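Local atomic coordinates of uncharacterized protein conserved in bacteria (PDB entry 4FZ4), a protein that forms the 18-kDa domain of surface antigen HP0197 and probably binds host glycosaminoglycans as Streptococcus suis attaches to host cells. Residues D31-D34 and Y35-Q38; I48-D51 and N52-A56; V82-Y85 and I86-A90; P97-N100 and T101-E104. One frame throughout, in Å; residues are numbered along the deposited sequence.

Contact 1 of 4, residues D31-D34 and Y35-Q38; sequences DAQD and YSYQ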
# COMPACT_ATOMS: atom_id res chain seq x y z
N ASP A 31 0.14 -10.77 -13.83
CA ASP A 31 -0.60 -10.10 -14.89
C ASP A 31 -2.08 -10.49 -15.00
O ASP A 31 -2.73 -10.15 -15.99
CB ASP A 31 0.07 -10.35 -16.25
CG ASP A 31 1.46 -9.74 -16.34
OD1 ASP A 31 1.59 -8.52 -16.09
OD2 ASP A 31 2.42 -10.47 -16.67
N ALA A 32 -2.60 -11.21 -14.01
CA ALA A 32 -4.01 -11.59 -14.06
C ALA A 32 -4.85 -10.32 -14.26
O ALA A 32 -4.49 -9.24 -13.77
CB ALA A 32 -4.42 -12.29 -12.79
N GLN A 33 -5.95 -10.45 -14.98
CA GLN A 33 -6.83 -9.32 -15.26
C GLN A 33 -7.43 -8.73 -13.98
O GLN A 33 -7.74 -7.55 -13.93
CB GLN A 33 -7.94 -9.74 -16.23
CG GLN A 33 -8.90 -8.62 -16.64
CD GLN A 33 -10.13 -8.55 -15.76
OE1 GLN A 33 -10.85 -7.54 -15.76
NE2 GLN A 33 -10.40 -9.62 -15.02
N ASP A 34 -7.56 -9.57 -12.95
CA ASP A 34 -8.13 -9.12 -11.68
C ASP A 34 -7.32 -8.00 -11.01
O ASP A 34 -7.87 -7.19 -10.26
CB ASP A 34 -8.25 -10.29 -10.71
CG ASP A 34 -9.04 -11.45 -11.29
OD1 ASP A 34 -9.36 -12.39 -10.53
OD2 ASP A 34 -9.33 -11.43 -12.50
N TYR A 35 -6.02 -7.96 -11.29
CA TYR A 35 -5.12 -6.99 -10.67
C TYR A 35 -4.50 -6.02 -11.66
O TYR A 35 -3.63 -5.22 -11.29
CB TYR A 35 -4.02 -7.75 -9.95
CG TYR A 35 -4.55 -8.94 -9.18
CD1 TYR A 35 -5.44 -8.76 -8.12
CD2 TYR A 35 -4.18 -10.24 -9.51
CE1 TYR A 35 -5.95 -9.84 -7.41
CE2 TYR A 35 -4.69 -11.34 -8.81
CZ TYR A 35 -5.57 -11.12 -7.75
OH TYR A 35 -6.09 -12.18 -7.04
N SER A 36 -4.93 -6.08 -12.91
CA SER A 36 -4.41 -5.22 -13.96
C SER A 36 -4.50 -3.75 -13.60
O SER A 36 -3.59 -2.98 -13.92
CB SER A 36 -5.18 -5.48 -15.26
OG SER A 36 -6.58 -5.42 -15.04
N TYR A 37 -5.58 -3.36 -12.93
CA TYR A 37 -5.74 -1.97 -12.53
C TYR A 37 -4.78 -1.59 -11.39
O TYR A 37 -4.11 -0.56 -11.46
CB TYR A 37 -7.19 -1.71 -12.13
CG TYR A 37 -7.45 -0.26 -11.77
CD1 TYR A 37 -7.21 0.21 -10.49
CD2 TYR A 37 -7.91 0.64 -12.72
CE1 TYR A 37 -7.42 1.54 -10.15
CE2 TYR A 37 -8.12 1.97 -12.40
CZ TYR A 37 -7.88 2.42 -11.11
OH TYR A 37 -8.12 3.72 -10.77
N GLN A 38 -4.73 -2.40 -10.34
CA GLN A 38 -3.83 -2.13 -9.21
C GLN A 38 -2.38 -2.15 -9.68
O GLN A 38 -1.56 -1.35 -9.24
CB GLN A 38 -4.02 -3.17 -8.10
CG GLN A 38 -2.91 -3.18 -7.04
CD GLN A 38 -2.86 -1.90 -6.21
OE1 GLN A 38 -1.93 -1.69 -5.43
NE2 GLN A 38 -3.85 -1.05 -6.38
O HOH W 1 -7.30 -4.23 -9.86
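D34 sets its CB over one face of the Y35 ring. CB stands 3.9 Å from the ring centroid and only 4° off the ring normal, a clean CH-pi contact. A32 adds to this packing with its methyl group. Its CB approaches Y35 CD2 obliquely, at 3.9 Å. Y35 reaches this place with CG beside the backbone N (chi1 -43°). The ring is buried. It meets Y29 and rests on A90 and R93 of helix 66-95. A32 to Y35 form a beta turn, closed by the bond from Y35 N to A32 O at 3.2 Å, that runs into helix 36-55, with Y35 at the N-cap. The packing thins out towards S36 and Q33, which turn to the surface. There S36 OG donates to Q33 O at 2.7 Å, tilted 26° from the carbonyl plane. S36 N gives the same oxygen a second, weak bond. The Q33 amide lies away from Y35 on the exposed side. A water bridges the turn and the helix: it donates to D34 O at 3.0 Å and accepts from Q38 N at 3.2 Å.

Contact 2 of 4, residues I48-D51 and N52-A56; sequences IGKD and NMDYA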
# COMPACT_ATOMS: atom_id res chain seq x y z
N ILE A 48 6.14 7.68 -9.13
CA ILE A 48 5.94 8.98 -8.49
C ILE A 48 6.59 9.07 -7.11
O ILE A 48 7.19 10.10 -6.75
CB ILE A 48 4.44 9.28 -8.35
CG1 ILE A 48 3.81 9.33 -9.75
CG2 ILE A 48 4.24 10.60 -7.60
CD1 ILE A 48 2.32 9.60 -9.76
N GLY A 49 6.47 8.00 -6.33
CA GLY A 49 7.05 7.98 -5.00
C GLY A 49 8.57 8.00 -4.99
O GLY A 49 9.18 8.71 -4.19
N LYS A 50 9.19 7.21 -5.87
CA LYS A 50 10.65 7.17 -5.96
C LYS A 50 11.15 8.59 -6.29
O LYS A 50 12.06 9.10 -5.63
CB LYS A 50 11.08 6.17 -7.05
CG LYS A 50 12.59 6.12 -7.35
CD LYS A 50 13.41 5.61 -6.16
CE LYS A 50 14.86 5.32 -6.55
NZ LYS A 50 15.60 6.51 -7.09
N ASP A 51 10.54 9.22 -7.28
CA ASP A 51 10.94 10.58 -7.66
C ASP A 51 10.87 11.51 -6.45
O ASP A 51 11.83 12.22 -6.15
CB ASP A 51 10.05 11.11 -8.77
CG ASP A 51 10.12 10.26 -10.03
OD1 ASP A 51 9.43 10.59 -11.01
OD2 ASP A 51 10.87 9.25 -10.03
N ASN A 52 9.74 11.49 -5.75
CA ASN A 52 9.56 12.34 -4.58
C ASN A 52 10.60 12.13 -3.49
O ASN A 52 11.00 13.09 -2.83
CB ASN A 52 8.17 12.15 -3.96
CG ASN A 52 7.16 13.11 -4.51
OD1 ASN A 52 7.28 14.32 -4.33
ND2 ASN A 52 6.15 12.58 -5.19
N MET A 53 11.03 10.89 -3.29
CA MET A 53 12.03 10.68 -2.25
C MET A 53 13.44 11.00 -2.72
O MET A 53 14.30 11.32 -1.91
CB MET A 53 11.94 9.26 -1.64
CG MET A 53 11.80 8.10 -2.61
SD MET A 53 10.93 6.70 -1.80
CE MET A 53 12.15 6.12 -0.67
N ASP A 54 13.69 10.94 -4.03
CA ASP A 54 15.00 11.29 -4.54
C ASP A 54 15.13 12.79 -4.30
O ASP A 54 16.18 13.28 -3.87
CB ASP A 54 15.12 11.01 -6.04
CG ASP A 54 15.19 9.52 -6.36
OD1 ASP A 54 15.43 8.71 -5.44
OD2 ASP A 54 15.02 9.17 -7.55
N TYR A 55 14.04 13.50 -4.58
CA TYR A 55 13.96 14.95 -4.41
C TYR A 55 14.08 15.33 -2.95
O TYR A 55 14.76 16.31 -2.62
CB TYR A 55 12.62 15.46 -4.94
CG TYR A 55 12.51 16.98 -4.99
CD1 TYR A 55 12.71 17.67 -6.19
CD2 TYR A 55 12.25 17.72 -3.84
CE1 TYR A 55 12.64 19.06 -6.24
CE2 TYR A 55 12.18 19.11 -3.88
CZ TYR A 55 12.37 19.77 -5.08
OH TYR A 55 12.30 21.15 -5.13
N ALA A 56 13.43 14.58 -2.07
CA ALA A 56 13.47 14.87 -0.64
C ALA A 56 14.89 14.74 -0.10
O ALA A 56 15.17 15.11 1.05
CB ALA A 56 12.53 13.93 0.12
O HOH W 2 13.68 9.12 -10.40
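K50 NZ meets the D54 carboxylate at the side where both oxygens face it. It lies 2.8 Å from D54 OD1 and 2.8 Å from D54 OD2, and each oxygen uses its syn lone pair. One face of this carboxylate lies against the backbone, with K50 O 3.2 Å above D54 CG. At its outer side a water donates to D54 OD2 and also to D51 OD2. The second flat group is the N52 amide. Its ND2 gives a weak bond to I48 O at 3.1 Å and touches I48 CG2 at 3.7 Å. The same I48 O accepts from N52 N, so N52 holds it with backbone and side chain together. ND2 also makes a weak bond to D72. The Y55 ring leads away, and its OH bonds to D63.

K50 with D54 and I48 with N52 are i, i+4 pairs on helix 36-55. K50 reaches D54 because its chain is bent at chi2 (65°) and chi4 (59°), which brings NZ forward onto D54, one turn on. M53 packs tightly on the inner side. Its CG lies between the backbone N and carbonyl carbon (chi1 46°), 3.1 Å from G49 O. From there M53 meets V13 and L16 of helix 3-23 and F76 of helix 66-95. A nitrate ion, probably from the crystallisation liquor, lies beside G49.

D51 OD2 and D54 OD2 are 4.8 Å apart. The shared water and the ammonium of K50 would be expected to ease the repulsion between these two acids on the exposed face.

Contact 3 of 4, residues V82-Y85 and I86-A90; sequences VENY and IRQVA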
# COMPACT_ATOMS: atom_id res chain seq x y z
N VAL A 82 -1.31 -0.71 0.57
CA VAL A 82 -2.33 -1.27 -0.32
C VAL A 82 -1.73 -2.31 -1.27
O VAL A 82 -2.26 -3.42 -1.38
CB VAL A 82 -3.04 -0.13 -1.11
CG1 VAL A 82 -3.99 -0.72 -2.16
CG2 VAL A 82 -3.84 0.73 -0.15
N GLU A 83 -0.64 -1.96 -1.94
CA GLU A 83 0.02 -2.88 -2.85
C GLU A 83 0.38 -4.14 -2.06
O GLU A 83 0.31 -5.26 -2.57
CB GLU A 83 1.29 -2.23 -3.40
CG GLU A 83 2.26 -3.18 -4.06
CD GLU A 83 1.73 -3.81 -5.34
OE1 GLU A 83 0.54 -3.59 -5.68
OE2 GLU A 83 2.50 -4.53 -6.01
N ASN A 84 0.76 -3.95 -0.81
CA ASN A 84 1.15 -5.05 0.06
C ASN A 84 -0.06 -5.93 0.38
O ASN A 84 -0.03 -7.15 0.19
CB ASN A 84 1.76 -4.49 1.35
CG ASN A 84 2.48 -5.54 2.16
OD1 ASN A 84 2.00 -6.65 2.32
ND2 ASN A 84 3.65 -5.18 2.69
N TYR A 85 -1.13 -5.32 0.89
CA TYR A 85 -2.36 -6.05 1.19
C TYR A 85 -2.82 -6.84 -0.02
O TYR A 85 -3.16 -8.02 0.09
CB TYR A 85 -3.47 -5.09 1.59
CG TYR A 85 -3.28 -4.43 2.93
CD1 TYR A 85 -2.33 -4.92 3.84
CD2 TYR A 85 -4.09 -3.36 3.34
CE1 TYR A 85 -2.19 -4.38 5.10
CE2 TYR A 85 -3.96 -2.81 4.61
CZ TYR A 85 -3.01 -3.33 5.49
OH TYR A 85 -2.90 -2.85 6.77
N ILE A 86 -2.85 -6.19 -1.18
CA ILE A 86 -3.31 -6.88 -2.37
C ILE A 86 -2.40 -8.04 -2.79
O ILE A 86 -2.89 -9.09 -3.22
CB ILE A 86 -3.53 -5.88 -3.54
CG1 ILE A 86 -4.66 -4.92 -3.15
CG2 ILE A 86 -3.96 -6.63 -4.81
CD1 ILE A 86 -4.96 -3.87 -4.21
N ARG A 87 -1.08 -7.86 -2.67
CA ARG A 87 -0.17 -8.95 -3.00
C ARG A 87 -0.47 -10.13 -2.10
O ARG A 87 -0.39 -11.27 -2.54
CB ARG A 87 1.29 -8.54 -2.83
CG ARG A 87 1.87 -7.80 -4.03
CD ARG A 87 3.37 -7.60 -3.92
NE ARG A 87 3.79 -6.44 -4.70
CZ ARG A 87 5.05 -6.06 -4.86
NH1 ARG A 87 6.04 -6.75 -4.30
NH2 ARG A 87 5.33 -4.97 -5.57
N GLN A 88 -0.80 -9.86 -0.84
CA GLN A 88 -1.10 -10.94 0.12
C GLN A 88 -2.39 -11.69 -0.22
O GLN A 88 -2.41 -12.91 -0.23
CB GLN A 88 -1.18 -10.39 1.54
CG GLN A 88 0.17 -9.95 2.14
CD GLN A 88 0.01 -9.31 3.52
OE1 GLN A 88 -0.46 -9.94 4.46
NE2 GLN A 88 0.38 -8.04 3.63
N VAL A 89 -3.45 -10.95 -0.51
CA VAL A 89 -4.73 -11.58 -0.85
C VAL A 89 -4.59 -12.38 -2.14
O VAL A 89 -5.11 -13.49 -2.25
CB VAL A 89 -5.82 -10.53 -1.05
CG1 VAL A 89 -7.13 -11.21 -1.40
CG2 VAL A 89 -5.96 -9.70 0.21
N ALA A 90 -3.88 -11.84 -3.12
CA ALA A 90 -3.68 -12.55 -4.38
C ALA A 90 -3.12 -13.92 -4.05
O ALA A 90 -3.61 -14.94 -4.54
CB ALA A 90 -2.70 -11.80 -5.26
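E83 and R87 form a salt bridge one turn apart on helix 66-95, in the middle of this all-helical fold. V82 with I86 and N84 with Q88 share this i, i+4 spacing.

The charged pair is side-on. R87 NE donates to E83 OE2 at 2.7 Å and R87 NH2 to the same oxygen at 2.9 Å. OE2 lies in the guanidinium plane, while the carboxylate plane stands 90° to it. The E83 chain is bent at chi2 (66°), which turns the carboxylate to meet the extended arginine. E83 OE1 bonds to Y29 OH and R87 NH1 to V26 O, so both ends hold the loop after helix 3-23.

Backbone bonds run from I86 N to V82 O and from V89 N to Y85 O, each close to straight.

The apolar contact is V82 CG1 on I86 CD1, at 3.9 Å, side by side. V89 turns elsewhere, to I102, M138 and I141.

The amides pair on the more open side. Q88 NE2 donates to N84 OD1 at 2.5 Å, a doubtfully short value, with amide planes 71° apart. The OH of Y85 reaches S135. Y85 CD1 lies 4.1 Å from Q88 NE2, which sits at the ring edge.

Contact 4 of 4, residues P97-N100 and T101-E104; sequences PGDN and TIEE
The chain turns tightly at G98, whose positive phi (89°) and psi of -49° give a classic gamma turn, and D99 then leads into helix 100-110. The turn is closed by a weak bond from D99 N to P97 O. At these angles a CB would be jammed against the carbonyl O of P97, so the position calls for glycine.

D99 is the N-cap residue. Its OD2 accepts from I102 N at 3.1 Å, close to straight and nearly along the C-O axis. Its CG lies anti to the backbone N, chi1 180°, which carries the carboxylate over the first helical turn. The same oxygen comes close to the I102 side chain, 3.0 Å from CG1. The two side chains cross at about a right angle. T101 CB lies 3.6 Å from OD2. A carboxylate in this place would probably be stabilised by the helix dipole.

N100 O accepts from E104 N at 2.7 Å, a regular helical bond. The N100 side chain swings back, and ND2 makes a weak bond to G98 O at 3.2 Å. The E104 side chain crosses that of N100 at a slant, with OE1 3.2 Å from N100 CB. E103 is bent at chi2, and its OE2 stays 5.6 Å from D99 OD2, so these two acids do not touch.

D99 and E103 are tied to different helices. D99 OD1 forms a salt bridge with R144 of helix 123-152, and E103 OE1 one with R93 of helix 66-95. The I102 side chain packs on V89 and R93, while D99 leans on L148.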
# COMPACT_ATOMS: atom_id res chain seq x y z
N PRO A 97 -8.59 -20.99 -3.19
CA PRO A 97 -9.49 -20.60 -4.28
C PRO A 97 -10.96 -20.88 -4.00
O PRO A 97 -11.32 -21.92 -3.45
CB PRO A 97 -8.97 -21.42 -5.45
CG PRO A 97 -8.50 -22.68 -4.79
CD PRO A 97 -7.74 -22.12 -3.60
N GLY A 98 -11.81 -19.94 -4.39
CA GLY A 98 -13.24 -20.12 -4.19
C GLY A 98 -13.75 -19.60 -2.86
O GLY A 98 -14.75 -18.88 -2.84
N ASP A 99 -13.09 -19.96 -1.76
CA ASP A 99 -13.51 -19.52 -0.43
C ASP A 99 -14.19 -18.17 -0.54
O ASP A 99 -13.56 -17.18 -0.91
CB ASP A 99 -12.33 -19.41 0.52
CG ASP A 99 -12.76 -18.94 1.91
OD1 ASP A 99 -13.29 -19.75 2.69
OD2 ASP A 99 -12.58 -17.75 2.21
N ASN A 100 -15.48 -18.14 -0.22
CA ASN A 100 -16.26 -16.92 -0.31
C ASN A 100 -15.74 -15.75 0.51
O ASN A 100 -15.47 -14.69 -0.04
CB ASN A 100 -17.72 -17.21 0.06
CG ASN A 100 -18.46 -17.93 -1.06
OD1 ASN A 100 -19.61 -18.33 -0.90
ND2 ASN A 100 -17.81 -18.08 -2.21
N THR A 101 -15.61 -15.95 1.81
CA THR A 101 -15.13 -14.89 2.69
C THR A 101 -13.97 -14.07 2.11
O THR A 101 -14.04 -12.84 2.05
CB THR A 101 -14.73 -15.47 4.04
OG1 THR A 101 -15.77 -16.35 4.50
CG2 THR A 101 -14.51 -14.36 5.07
N ILE A 102 -12.92 -14.74 1.64
CA ILE A 102 -11.77 -14.04 1.07
C ILE A 102 -12.16 -13.23 -0.16
O ILE A 102 -11.79 -12.05 -0.29
CB ILE A 102 -10.65 -15.03 0.66
CG1 ILE A 102 -10.22 -15.87 1.87
CG2 ILE A 102 -9.46 -14.25 0.11
CD1 ILE A 102 -9.13 -16.89 1.55
N GLU A 103 -12.92 -13.85 -1.06
CA GLU A 103 -13.35 -13.19 -2.28
C GLU A 103 -14.24 -11.99 -1.96
O GLU A 103 -14.13 -10.94 -2.58
CB GLU A 103 -14.13 -14.16 -3.17
CG GLU A 103 -13.54 -15.57 -3.26
CD GLU A 103 -12.09 -15.59 -3.71
OE1 GLU A 103 -11.77 -14.91 -4.71
OE2 GLU A 103 -11.27 -16.31 -3.08
N GLU A 104 -15.12 -12.16 -0.97
CA GLU A 104 -16.05 -11.11 -0.56
C GLU A 104 -15.39 -9.92 0.12
O GLU A 104 -15.70 -8.77 -0.20
CB GLU A 104 -17.11 -11.70 0.37
CG GLU A 104 -17.93 -12.82 -0.26
CD GLU A 104 -18.66 -13.65 0.78
OE1 GLU A 104 -19.43 -14.56 0.37
OE2 GLU A 104 -18.46 -13.42 1.99

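In the fold
Helix 3-23 comes first, and the loop after it ends in contact 1, which starts helix 36-55. Contact 2 lies further along that helix, its centre about 25 Å from the centre of contact 1. Contact 3 sits in the second half of helix 66-95. Contact 4 takes in the short loop after that helix and opens helix 100-110. All four are local and run in series, so none nests in or crosses another. Contact 3 links contacts 1 and 4: Y35 packs on A90, and V89 meets I102. Contact 2 touches none of them, its centre about 37 Å from that of contact 4 across the chain's centre. It ties helix 36-55 to helices 3-23 and 66-95.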